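Local coordinates for antifreeze protein (Marinomonas primoryensis, PDB 3P4G), which binds ice, probably through ordered surface waters, on a right-handed beta-helix that carries a row of calcium ions, at residues L86-D91 / I105-D110; T43-A48 / D62-D67; S36-A41 / G55-S60; G146-A151 / I164-S169. All blocks are in the same frame, centred on the assembly; numbering follows the deposited sequence.

Interaction 1 of 4, residues L86-D91 / I105-D110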
loop_
_atom_site.group_PDB
_atom_site.type_symbol
_atom_site.label_atom_id
_atom_site.label_comp_id
_atom_site.label_asym_id
_atom_site.label_seq_id
_atom_site.Cartn_x
_atom_site.Cartn_y
_atom_site.Cartn_z
ATOM N N LEU A 86 -0.773 5.139 21.708
ATOM C CA LEU A 86 0.632 5.575 21.748
ATOM C C LEU A 86 0.851 6.816 20.945
ATOM O O LEU A 86 0.349 6.943 19.810
ATOM C CB LEU A 86 1.549 4.424 21.275
ATOM C CG LEU A 86 3.018 4.805 21.014
ATOM C CD1 LEU A 86 3.668 5.269 22.340
ATOM C CD2 LEU A 86 3.752 3.572 20.448
ATOM N N TYR A 87 1.575 7.782 21.538
ATOM C CA TYR A 87 1.985 8.963 20.806
ATOM C C TYR A 87 3.505 9.048 20.955
ATOM O O TYR A 87 4.015 8.919 22.054
ATOM C CB TYR A 87 1.339 10.197 21.416
ATOM C CG TYR A 87 1.886 11.492 20.822
ATOM C CD1 TYR A 87 1.451 11.944 19.579
ATOM C CD2 TYR A 87 2.825 12.247 21.517
ATOM C CE1 TYR A 87 1.965 13.129 19.038
ATOM C CE2 TYR A 87 3.328 13.439 20.993
ATOM C CZ TYR A 87 2.886 13.871 19.772
ATOM O OH TYR A 87 3.396 15.034 19.225
ATOM N N VAL A 88 4.210 9.174 19.845
ATOM C CA VAL A 88 5.659 9.486 19.842
ATOM C C VAL A 88 5.918 10.743 18.960
ATOM O O VAL A 88 5.607 10.708 17.758
ATOM C CB VAL A 88 6.476 8.296 19.287
ATOM C CG1 VAL A 88 7.946 8.710 19.211
ATOM C CG2 VAL A 88 6.303 7.044 20.144
ATOM N N ALA A 89 6.479 11.827 19.519
ATOM C CA ALA A 89 6.736 13.038 18.731
ATOM C C ALA A 89 8.015 12.952 17.896
ATOM O O ALA A 89 8.143 13.653 16.905
ATOM C CB ALA A 89 6.819 14.257 19.663
ATOM N N GLY A 90 8.969 12.119 18.345
ATOM C CA GLY A 90 10.249 11.941 17.670
ATOM C C GLY A 90 10.250 10.760 16.735
ATOM O O GLY A 90 9.215 10.421 16.135
ATOM N N ASP A 91 11.420 10.106 16.661
ATOM C CA ASP A 91 11.634 8.980 15.754
ATOM C C ASP A 91 11.534 7.686 16.556
ATOM O O ASP A 91 11.672 7.678 17.777
ATOM C CB ASP A 91 13.037 9.059 15.122
ATOM C CG ASP A 91 13.215 10.296 14.244
ATOM O OD1 ASP A 91 12.227 10.781 13.663
ATOM O OD2 ASP A 91 14.366 10.775 14.093
ATOM N N ILE A 105 -1.801 4.102 17.189
ATOM C CA ILE A 105 -0.362 4.544 17.243
ATOM C C ILE A 105 -0.212 5.822 16.391
ATOM O O ILE A 105 -0.699 5.893 15.247
ATOM C CB ILE A 105 0.558 3.485 16.687
ATOM C CG1 ILE A 105 0.581 2.244 17.598
ATOM C CG2 ILE A 105 1.994 4.022 16.590
ATOM C CD1 ILE A 105 1.396 1.078 16.985
ATOM N N TYR A 106 0.451 6.845 16.952
ATOM C CA TYR A 106 0.743 8.021 16.226
ATOM C C TYR A 106 2.191 8.382 16.479
ATOM O O TYR A 106 2.522 8.787 17.590
ATOM C CB TYR A 106 -0.137 9.179 16.746
ATOM C CG TYR A 106 -0.108 10.433 15.878
ATOM C CD1 TYR A 106 -1.122 10.696 14.968
ATOM C CD2 TYR A 106 0.949 11.361 15.966
ATOM C CE1 TYR A 106 -1.117 11.851 14.199
ATOM C CE2 TYR A 106 0.977 12.511 15.155
ATOM C CZ TYR A 106 -0.062 12.741 14.286
ATOM O OH TYR A 106 -0.044 13.881 13.476
ATOM N N ILE A 107 3.011 8.254 15.447
ATOM C CA ILE A 107 4.431 8.613 15.489
ATOM C C ILE A 107 4.647 9.767 14.495
ATOM O O ILE A 107 4.382 9.633 13.293
ATOM C CB ILE A 107 5.276 7.402 15.074
ATOM C CG1 ILE A 107 5.072 6.254 16.082
ATOM C CG2 ILE A 107 6.723 7.824 14.876
ATOM C CD1 ILE A 107 5.232 4.899 15.423
ATOM N N LYS A 108 5.121 10.906 14.990
ATOM C CA LYS A 108 5.266 12.081 14.123
ATOM C C LYS A 108 6.489 11.926 13.198
ATOM O O LYS A 108 6.492 12.414 12.056
ATOM C CB LYS A 108 5.417 13.343 15.002
ATOM C CG LYS A 108 5.316 14.654 14.288
ATOM C CD LYS A 108 5.373 15.890 15.266
ATOM C CE LYS A 108 5.779 17.179 14.485
ATOM N NZ LYS A 108 6.196 18.348 15.351
ATOM N N GLY A 109 7.533 11.294 13.708
ATOM C CA GLY A 109 8.853 11.237 13.005
ATOM C C GLY A 109 9.045 10.018 12.089
ATOM O O GLY A 109 8.074 9.401 11.595
ATOM N N ASP A 110 10.306 9.617 11.914
ATOM C CA ASP A 110 10.640 8.515 10.998
ATOM C C ASP A 110 10.724 7.249 11.811
ATOM O O ASP A 110 11.052 7.308 13.007
ATOM C CB ASP A 110 12.024 8.775 10.429
ATOM C CG ASP A 110 12.077 10.036 9.568
ATOM O OD1 ASP A 110 11.202 10.240 8.719
ATOM O OD2 ASP A 110 13.043 10.804 9.705
HETATM O O HOH W 1 15.083 10.843 11.396
#
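Leu86 lies directly over Ile105, and its CD2 meets Ile105 CG2 at 4.3 Å. Both side chains point into the core of the beta-helix, where Ile96 touches each of them. Val88 and Ile107 repeat the pairing two residues on. The strands, 85-88 and 104-107, run parallel, one coil apart. Leu86 O accepts the backbone N of Tyr106, and Tyr106 O accepts Val88 N at 2.8 Å. On the outer face the Tyr106 ring lies alongside that of Tyr87. Each ring has CG anti to its own backbone N (chi1 172° for Tyr87), which sends both off the strand the same way. The planes are 21° apart and the centroids 5.9 Å apart, so the rings are offset and share little of their faces. Tyr87 CE1 touches Tyr106 CD2 at 3.7 Å. Tyr125 stacks on Tyr106.

Past the strands, Asp91 OD1 accepts Asp110 N at 2.8 Å in a nearly straight bond (168°), the N-H coming in well out of the plane of the carboxylate. Gly109 sits beneath that oxygen, where a side chain would clash. Water 1 donates to Asp91 OD2 at 2.8 Å and to Asp110 OD2 at 2.7 Å. An alanine in place of Asp91 would remove the carboxylate and would probably leave Asp110 N without its acceptor and water 1 with one partner fewer. Asp91 OD1 and Asp110 OD2 are two acidic oxygens 4.0 Å apart. The shared water, the N-H of Asp110 and, on Asp110 OD1, the N-H of Asn129 in the next coil probably offset part of their repulsion.

Interaction 2 of 4, residues T43-A48 / D62-D67; sequences TGNVSA and DGNVED
Asn45 and Glu66 both turn CG anti to the carbonyl carbon, beside the backbone N (chi1 -59° for Asn45), and this puts the Glu66 carboxylate beside the base of the Asn45 side chain. The Glu66 chain is extended beyond CG (chi2 -179°), so its carboxylate reaches back across the Asn45 side chain at about a right angle. Glu66 OE2 rests on Asn45 CB at 3.4 Å. Glu66 OE1 comes 2.7 Å from Ser47 OG, a likely hydrogen bond, but the hydroxyl is not securely placed.

Asn45 OD1 accepts the backbone N of Asn64 at 2.8 Å, in the plane of the amide and on a lone pair. The bond is fairly straight (162°). Gly63 passes close under this oxygen, with no room for a side chain. The backbones add Val46 N to Asn64 O at 2.9 Å, Glu66 N to Val46 O at 3.0 Å and a weak bond from Gly63 N to Gly44 O. At the other end, water 2 donates to Asp62 OD2 at 2.8 Å and to Thr43 O.

A leucine in place of Asn45 would probably leave Asn64 N without its acceptor and push against Gly63. The side chain of Asn64 repeats the pattern one coil on, its OD1 accepting Asp91 N. These turns of the beta-helix therefore form a ladder in which an amide oxygen of one coil satisfies a backbone N-H of the next. Side-chain oxygens thus probably supply acceptors for N-H groups that the irregular turns leave without a strand partner.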
loop_
_atom_site.group_PDB
_atom_site.type_symbol
_atom_site.label_atom_id
_atom_site.label_comp_id
_atom_site.label_asym_id
_atom_site.label_seq_id
_atom_site.Cartn_x
_atom_site.Cartn_y
_atom_site.Cartn_z
ATOM N N THR A 43 8.815 13.125 28.742
ATOM C CA THR A 43 9.132 14.387 28.054
ATOM C C THR A 43 10.431 14.265 27.243
ATOM O O THR A 43 10.665 15.070 26.338
ATOM C CB THR A 43 9.282 15.592 29.022
ATOM O OG1 THR A 43 10.274 15.277 29.985
ATOM C CG2 THR A 43 7.990 15.890 29.755
ATOM N N GLY A 44 11.272 13.274 27.555
ATOM C CA GLY A 44 12.515 13.048 26.814
ATOM C C GLY A 44 12.536 11.748 26.023
ATOM O O GLY A 44 11.516 11.334 25.467
ATOM N N ASN A 45 13.677 11.074 26.001
ATOM C CA ASN A 45 13.803 9.840 25.210
ATOM C C ASN A 45 13.456 8.576 26.038
ATOM O O ASN A 45 13.498 8.580 27.305
ATOM C CB ASN A 45 15.197 9.762 24.590
ATOM C CG ASN A 45 15.511 10.964 23.676
ATOM O OD1 ASN A 45 14.730 11.297 22.794
ATOM N ND2 ASN A 45 16.662 11.607 23.888
ATOM N N VAL A 46 13.083 7.519 25.313
ATOM C CA VAL A 46 12.962 6.184 25.868
ATOM C C VAL A 46 14.257 5.392 25.615
ATOM O O VAL A 46 14.567 5.044 24.483
ATOM C CB VAL A 46 11.707 5.466 25.307
ATOM C CG1 VAL A 46 11.689 3.955 25.639
ATOM C CG2 VAL A 46 10.441 6.156 25.818
ATOM N N SER A 47 15.005 5.082 26.686
ATOM C CA SER A 47 16.283 4.406 26.552
ATOM C C SER A 47 16.300 3.095 27.278
ATOM O O SER A 47 17.378 2.545 27.482
ATOM C CB SER A 47 17.417 5.284 27.090
ATOM O OG SER A 47 17.361 6.562 26.492
ATOM N N ALA A 48 15.125 2.583 27.656
ATOM C CA ALA A 48 15.022 1.181 28.143
ATOM C C ALA A 48 13.709 0.611 27.662
ATOM O O ALA A 48 12.863 1.329 27.140
ATOM C CB ALA A 48 15.067 1.106 29.671
ATOM N N ASP A 62 7.738 12.537 24.064
ATOM C CA ASP A 62 8.030 13.715 23.255
ATOM C C ASP A 62 9.341 13.533 22.479
ATOM O O ASP A 62 9.598 14.249 21.503
ATOM C CB ASP A 62 8.166 14.928 24.152
ATOM C CG ASP A 62 6.878 15.288 24.828
ATOM O OD1 ASP A 62 5.798 15.008 24.249
ATOM O OD2 ASP A 62 6.969 15.896 25.903
ATOM N N GLY A 63 10.185 12.624 22.957
ATOM C CA GLY A 63 11.469 12.319 22.304
ATOM C C GLY A 63 11.400 11.110 21.389
ATOM O O GLY A 63 10.363 10.862 20.738
ATOM N N ASN A 64 12.479 10.324 21.390
ATOM C CA ASN A 64 12.621 9.166 20.495
ATOM C C ASN A 64 12.451 7.868 21.261
ATOM O O ASN A 64 12.790 7.797 22.452
ATOM C CB ASN A 64 14.036 9.150 19.878
ATOM C CG ASN A 64 14.343 10.409 19.129
ATOM O OD1 ASN A 64 13.516 10.887 18.353
ATOM N ND2 ASN A 64 15.567 10.951 19.327
ATOM N N VAL A 65 11.944 6.843 20.591
ATOM C CA VAL A 65 12.097 5.483 21.093
ATOM C C VAL A 65 13.436 5.004 20.545
ATOM O O VAL A 65 13.608 4.799 19.312
ATOM C CB VAL A 65 10.945 4.558 20.628
ATOM C CG1 VAL A 65 11.177 3.099 21.108
ATOM C CG2 VAL A 65 9.625 5.146 21.089
ATOM N N GLU A 66 14.379 4.815 21.454
ATOM C CA GLU A 66 15.749 4.529 21.044
ATOM C C GLU A 66 15.984 3.044 20.679
ATOM O O GLU A 66 15.185 2.163 21.022
ATOM C CB GLU A 66 16.719 5.005 22.106
ATOM C CG GLU A 66 16.769 6.540 22.222
ATOM C CD GLU A 66 17.747 7.013 23.274
ATOM O OE1 GLU A 66 18.361 6.183 23.991
ATOM O OE2 GLU A 66 17.920 8.237 23.370
ATOM N N ASP A 67 17.088 2.799 19.961
ATOM C CA ASP A 67 17.557 1.462 19.613
ATOM C C ASP A 67 18.140 0.743 20.845
ATOM O O ASP A 67 19.351 0.502 20.931
ATOM C CB ASP A 67 18.633 1.591 18.525
ATOM C CG ASP A 67 18.971 0.267 17.837
ATOM O OD1 ASP A 67 18.373 -0.785 18.144
ATOM O OD2 ASP A 67 19.876 0.298 16.974
HETATM O O HOH W 2 8.980 17.813 25.961
#

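Interaction 3 of 4, residues S36-A41 / G55-S60; sequences SNNNVA and GDDKVS. With CA (calcium ion), chain E; CA (calcium ion), chain F.
This is a metal-bridged parallel strand pairing at the N-terminal end of the beta-helix, joining the calcium-binding turns that lead into strands 39-42 and 58-61. Asp57 is its centre. Its OD1 binds the calcium of chain E at 2.3 Å, and its OD2 binds the calcium of chain F, also at 2.3 Å. Asp57 CG stands beside its own backbone N (chi1 -57°), which sets the carboxylate between the two ions. OD1 also accepts Asn38 N at 2.8 Å on its anti lone pair.

Ser36 O binds the first calcium at 2.4 Å, a site that also includes Asn38, Asp34, Val52 and Ala54. Gly55 O binds the second, with Leu53, Met79, Thr81 and Asp84. Further out, Asn37 OD1 accepts Asp56 N at 2.8 Å, tilted from the amide plane. Parallel backbone bonds then follow: Lys58 N to Asn38 O, Val40 N to Lys58 O and Ser60 N to Val40 O. Inside, Val40 CB packs on Val59 CG2 at 4.0 Å.

One carboxylate shared by two cations ties consecutive coils together. The two cations would probably polarise the carboxylate strongly and hold it in its ionised form.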
loop_
_atom_site.group_PDB
_atom_site.type_symbol
_atom_site.label_atom_id
_atom_site.label_comp_id
_atom_site.label_asym_id
_atom_site.label_seq_id
_atom_site.Cartn_x
_atom_site.Cartn_y
_atom_site.Cartn_z
ATOM N N SER A 36 -3.176 -2.186 35.401
ATOM C CA SER A 36 -4.082 -1.051 35.384
ATOM C C SER A 36 -4.016 -0.380 34.011
ATOM O O SER A 36 -3.123 -0.664 33.183
ATOM C CB SER A 36 -3.764 -0.045 36.496
ATOM O OG SER A 36 -2.565 0.638 36.218
ATOM N N ASN A 37 -4.989 0.471 33.750
ATOM C CA ASN A 37 -4.944 1.341 32.568
ATOM C C ASN A 37 -3.929 2.465 32.855
ATOM O O ASN A 37 -4.249 3.472 33.517
ATOM C CB ASN A 37 -6.349 1.940 32.348
ATOM C CG ASN A 37 -7.419 0.882 32.143
ATOM O OD1 ASN A 37 -7.175 -0.177 31.555
ATOM N ND2 ASN A 37 -8.629 1.175 32.628
ATOM N N ASN A 38 -2.684 2.233 32.469
ATOM C CA ASN A 38 -1.609 3.196 32.674
ATOM C C ASN A 38 -1.671 4.472 31.842
ATOM O O ASN A 38 -2.222 4.500 30.746
ATOM C CB ASN A 38 -0.257 2.511 32.462
ATOM C CG ASN A 38 -0.004 1.417 33.467
ATOM O OD1 ASN A 38 0.036 0.229 33.127
ATOM N ND2 ASN A 38 0.200 1.807 34.735
ATOM N N ASN A 39 -1.069 5.538 32.377
ATOM C CA ASN A 39 -0.855 6.776 31.616
ATOM C C ASN A 39 0.609 7.123 31.834
ATOM O O ASN A 39 1.030 7.422 32.967
ATOM C CB ASN A 39 -1.757 7.947 32.080
ATOM C CG ASN A 39 -1.534 9.206 31.239
ATOM O OD1 ASN A 39 -1.461 9.139 30.015
ATOM N ND2 ASN A 39 -1.388 10.329 31.884
ATOM N N VAL A 40 1.399 6.986 30.773
ATOM C CA VAL A 40 2.840 7.203 30.859
ATOM C C VAL A 40 3.181 8.430 30.044
ATOM O O VAL A 40 2.869 8.484 28.851
ATOM C CB VAL A 40 3.622 5.961 30.380
ATOM C CG1 VAL A 40 5.206 6.199 30.438
ATOM C CG2 VAL A 40 3.227 4.752 31.214
ATOM N N ALA A 41 3.824 9.422 30.686
ATOM C CA ALA A 41 4.232 10.638 30.009
ATOM C C ALA A 41 5.735 10.734 30.091
ATOM O O ALA A 41 6.280 10.817 31.208
ATOM C CB ALA A 41 3.593 11.888 30.718
ATOM N N GLY A 55 -4.403 -3.960 30.326
ATOM C CA GLY A 55 -5.106 -2.701 30.508
ATOM C C GLY A 55 -5.057 -1.883 29.235
ATOM O O GLY A 55 -4.229 -2.119 28.347
ATOM N N ASP A 56 -5.936 -0.905 29.167
ATOM C CA ASP A 56 -5.975 -0.005 28.005
ATOM C C ASP A 56 -5.100 1.207 28.390
ATOM O O ASP A 56 -5.531 2.101 29.133
ATOM C CB ASP A 56 -7.416 0.431 27.770
ATOM C CG ASP A 56 -8.348 -0.733 27.413
ATOM O OD1 ASP A 56 -7.869 -1.805 26.976
ATOM O OD2 ASP A 56 -9.585 -0.557 27.608
ATOM N N ASP A 57 -3.863 1.192 27.899
ATOM C CA ASP A 57 -2.807 2.095 28.378
ATOM C C ASP A 57 -2.602 3.217 27.376
ATOM O O ASP A 57 -2.721 3.026 26.164
ATOM C CB ASP A 57 -1.493 1.323 28.484
ATOM C CG ASP A 57 -1.609 0.098 29.392
ATOM O OD1 ASP A 57 -1.908 0.239 30.614
ATOM O OD2 ASP A 57 -1.391 -1.009 28.888
ATOM N N LYS A 58 -2.192 4.369 27.881
ATOM C CA LYS A 58 -1.833 5.488 27.035
ATOM C C LYS A 58 -0.374 5.790 27.365
ATOM O O LYS A 58 0.013 5.846 28.549
ATOM C CB LYS A 58 -2.663 6.747 27.343
ATOM C CG LYS A 58 -2.241 7.946 26.407
ATOM C CD LYS A 58 -3.350 9.022 26.329
ATOM C CE LYS A 58 -2.889 10.301 25.564
ATOM N NZ LYS A 58 -3.971 11.354 25.701
ATOM N N VAL A 59 0.430 5.915 26.316
ATOM C CA VAL A 59 1.855 6.276 26.427
ATOM C C VAL A 59 2.147 7.452 25.467
ATOM O O VAL A 59 1.752 7.426 24.290
ATOM C CB VAL A 59 2.777 5.079 26.082
ATOM C CG1 VAL A 59 4.223 5.580 26.055
ATOM C CG2 VAL A 59 2.632 3.902 27.079
ATOM N N SER A 60 2.834 8.477 25.981
ATOM C CA SER A 60 3.129 9.674 25.200
ATOM C C SER A 60 4.572 10.026 25.460
ATOM O O SER A 60 4.988 10.187 26.607
ATOM C CB SER A 60 2.224 10.839 25.605
ATOM O OG SER A 60 0.860 10.474 25.534
HETATM CA CA CA E . -1.234 -1.471 32.009
HETATM CA CA CA F . -2.060 -2.642 27.363
HETATM O O HOH W 3 0.314 9.953 28.315
#

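Interaction 4 of 4, residues G146-A151 / I164-S169; sequences GGDVNA and IGHDVS. With MG (magnesium ion), chain S; MG (magnesium ion), chain T.
Asp148 OD1 is gripped from two sources: it accepts Asp167 N at 2.9 Å on its anti lone pair, and water 5 donates to it at 2.7 Å. His166 CB presses close to the same oxygen. The other oxygen, Asp148 OD2, binds the magnesium of chain S at 2.0 Å. Five waters complete six ligands on this ion, water 5 among them, so the ion and its shell hold both ends of the carboxylate. Another of the shell, water 7, donates to Asp167 OD2 at 3.0 Å. Asp167 OD2 in turn binds the magnesium of chain T. Two carboxylates are thus linked through a hydrated ion.

His166 CG is anti to its own carbonyl carbon (chi1 -58°), which lays the ring against the carbonyl of Gly146. Gly146 O lies over the centre of one face of the ring, 3.7 Å from its plane. At the ring edge, in plane, water 4 meets His166 ND1 at 2.7 Å. The backbone N of His166 comes to Gly147 O from above its carbonyl plane. Val149 N and O bond to Asp167 O and Ser169 N. On the inner side, Val149 CG2 meets Ile164 CD1 at 3.7 Å, the two side chains at about a right angle.

The contact joins two turns of the beta-helix. Residues 146-151 lie between strands 142-145 and 153-154, and residues 164-169 lead from strand 161-164 toward strand 171-173. The preceding coil bonds through Gly128 and Leu130, and the following one through Thr186, which gives its N to Asp167 OD1.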
loop_
_atom_site.group_PDB
_atom_site.type_symbol
_atom_site.label_atom_id
_atom_site.label_comp_id
_atom_site.label_asym_id
_atom_site.label_seq_id
_atom_site.Cartn_x
_atom_site.Cartn_y
_atom_site.Cartn_z
ATOM N N GLY A 146 3.334 9.206 6.095
ATOM C CA GLY A 146 3.410 10.532 5.490
ATOM C C GLY A 146 4.471 10.583 4.403
ATOM O O GLY A 146 4.270 11.240 3.390
ATOM N N GLY A 147 5.555 9.828 4.618
ATOM C CA GLY A 147 6.678 9.795 3.652
ATOM C C GLY A 147 6.669 8.556 2.766
ATOM O O GLY A 147 5.659 8.203 2.140
ATOM N N ASP A 148 7.821 7.894 2.699
ATOM C CA ASP A 148 8.029 6.755 1.818
ATOM C C ASP A 148 7.871 5.469 2.597
ATOM O O ASP A 148 8.060 5.457 3.827
ATOM C CB ASP A 148 9.493 6.782 1.362
ATOM C CG ASP A 148 9.830 7.989 0.532
ATOM O OD1 ASP A 148 9.013 8.397 -0.291
ATOM O OD2 ASP A 148 10.966 8.516 0.645
ATOM N N VAL A 149 7.514 4.413 1.878
ATOM C CA VAL A 149 7.582 3.051 2.399
ATOM C C VAL A 149 8.863 2.432 1.800
ATOM O O VAL A 149 8.928 2.132 0.595
ATOM C CB VAL A 149 6.345 2.239 2.032
ATOM C CG1 VAL A 149 6.582 0.698 2.399
ATOM C CG2 VAL A 149 5.110 2.774 2.800
ATOM N N ASN A 150 9.897 2.282 2.634
ATOM C CA ASN A 150 11.232 1.816 2.139
ATOM C C ASN A 150 11.515 0.348 2.431
ATOM O O ASN A 150 12.443 -0.280 1.857
ATOM C CB ASN A 150 12.317 2.675 2.730
ATOM C CG ASN A 150 12.258 4.055 2.213
ATOM O OD1 ASN A 150 11.901 4.259 1.060
ATOM N ND2 ASN A 150 12.623 5.020 3.044
ATOM N N ALA A 151 10.708 -0.220 3.299
ATOM C CA ALA A 151 10.919 -1.569 3.753
ATOM C C ALA A 151 9.669 -2.450 3.495
ATOM O O ALA A 151 8.835 -2.104 2.626
ATOM C CB ALA A 151 11.305 -1.513 5.266
ATOM N N ILE A 164 -0.196 6.264 1.672
ATOM C CA ILE A 164 1.258 6.681 1.646
ATOM C C ILE A 164 1.362 8.019 0.989
ATOM O O ILE A 164 0.903 8.205 -0.131
ATOM C CB ILE A 164 2.011 5.668 0.825
ATOM C CG1 ILE A 164 1.853 4.354 1.538
ATOM C CG2 ILE A 164 3.535 6.100 0.590
ATOM C CD1 ILE A 164 2.118 3.126 0.639
ATOM N N GLY A 165 2.027 8.959 1.655
ATOM C CA GLY A 165 2.170 10.290 1.060
ATOM C C GLY A 165 3.101 10.350 -0.140
ATOM O O GLY A 165 2.856 11.068 -1.095
ATOM N N HIS A 166 4.244 9.696 0.001
ATOM C CA HIS A 166 5.267 9.757 -1.040
ATOM C C HIS A 166 5.444 8.444 -1.844
ATOM O O HIS A 166 4.480 7.958 -2.459
ATOM C CB HIS A 166 6.587 10.301 -0.454
ATOM C CG HIS A 166 6.464 11.658 0.179
ATOM N ND1 HIS A 166 7.456 12.200 0.975
ATOM C CD2 HIS A 166 5.476 12.587 0.130
ATOM C CE1 HIS A 166 7.086 13.407 1.378
ATOM N NE2 HIS A 166 5.888 13.670 0.876
ATOM N N ASP A 167 6.644 7.823 -1.823
ATOM C CA ASP A 167 6.952 6.719 -2.768
ATOM C C ASP A 167 6.880 5.358 -2.082
ATOM O O ASP A 167 6.962 5.255 -0.835
ATOM C CB ASP A 167 8.416 6.829 -3.271
ATOM C CG ASP A 167 8.681 8.079 -4.069
ATOM O OD1 ASP A 167 7.755 8.670 -4.640
ATOM O OD2 ASP A 167 9.858 8.473 -4.139
ATOM N N VAL A 168 6.752 4.331 -2.900
ATOM C CA VAL A 168 6.980 2.959 -2.408
ATOM C C VAL A 168 8.289 2.478 -3.038
ATOM O O VAL A 168 8.414 2.386 -4.265
ATOM C CB VAL A 168 5.853 2.012 -2.819
ATOM C CG1 VAL A 168 6.184 0.561 -2.384
ATOM C CG2 VAL A 168 4.482 2.413 -2.210
ATOM N N SER A 169 9.249 2.136 -2.180
ATOM C CA SER A 169 10.507 1.545 -2.653
ATOM C C SER A 169 10.635 0.137 -2.099
ATOM O O SER A 169 11.407 -0.679 -2.638
ATOM C CB SER A 169 11.703 2.395 -2.219
ATOM O OG SER A 169 11.797 3.636 -2.951
HETATM MG MG MG S . 11.827 10.052 -0.214
HETATM MG MG MG T . 10.520 9.641 -5.697
HETATM O O HOH W 4 9.706 11.353 2.215
HETATM O O HOH W 5 10.043 10.735 -1.032
HETATM O O HOH W 6 11.769 5.733 -1.274
HETATM O O HOH W 7 11.874 8.969 -1.976
HETATM O O HOH W 8 12.881 11.404 -1.185
HETATM O O HOH W 9 12.238 10.972 1.561
HETATM O O HOH W 10 13.715 9.203 0.016
#

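All four contacts join neighbouring coils of one beta-helix. Interactions 2 and 3 lie on the same two coils, their centres about 16 Å apart, and their segments alternate along the chain. Interaction 1 comes next, its centre about 11 Å from that of interaction 2 and 16 Å from that of interaction 3. It touches both: Asp91 O bonds to Val65 N, and Tyr87 N to Val59 O, as strands 58-61 and 85-88 are neighbours. Interaction 4 is further along, its nearest atoms about 7 Å from interaction 1 and 18 Å from interaction 3. Calcium marks one side of the coils and magnesium the turns of interaction 4. Repetition of such contacts builds the long, regular surface of the protein.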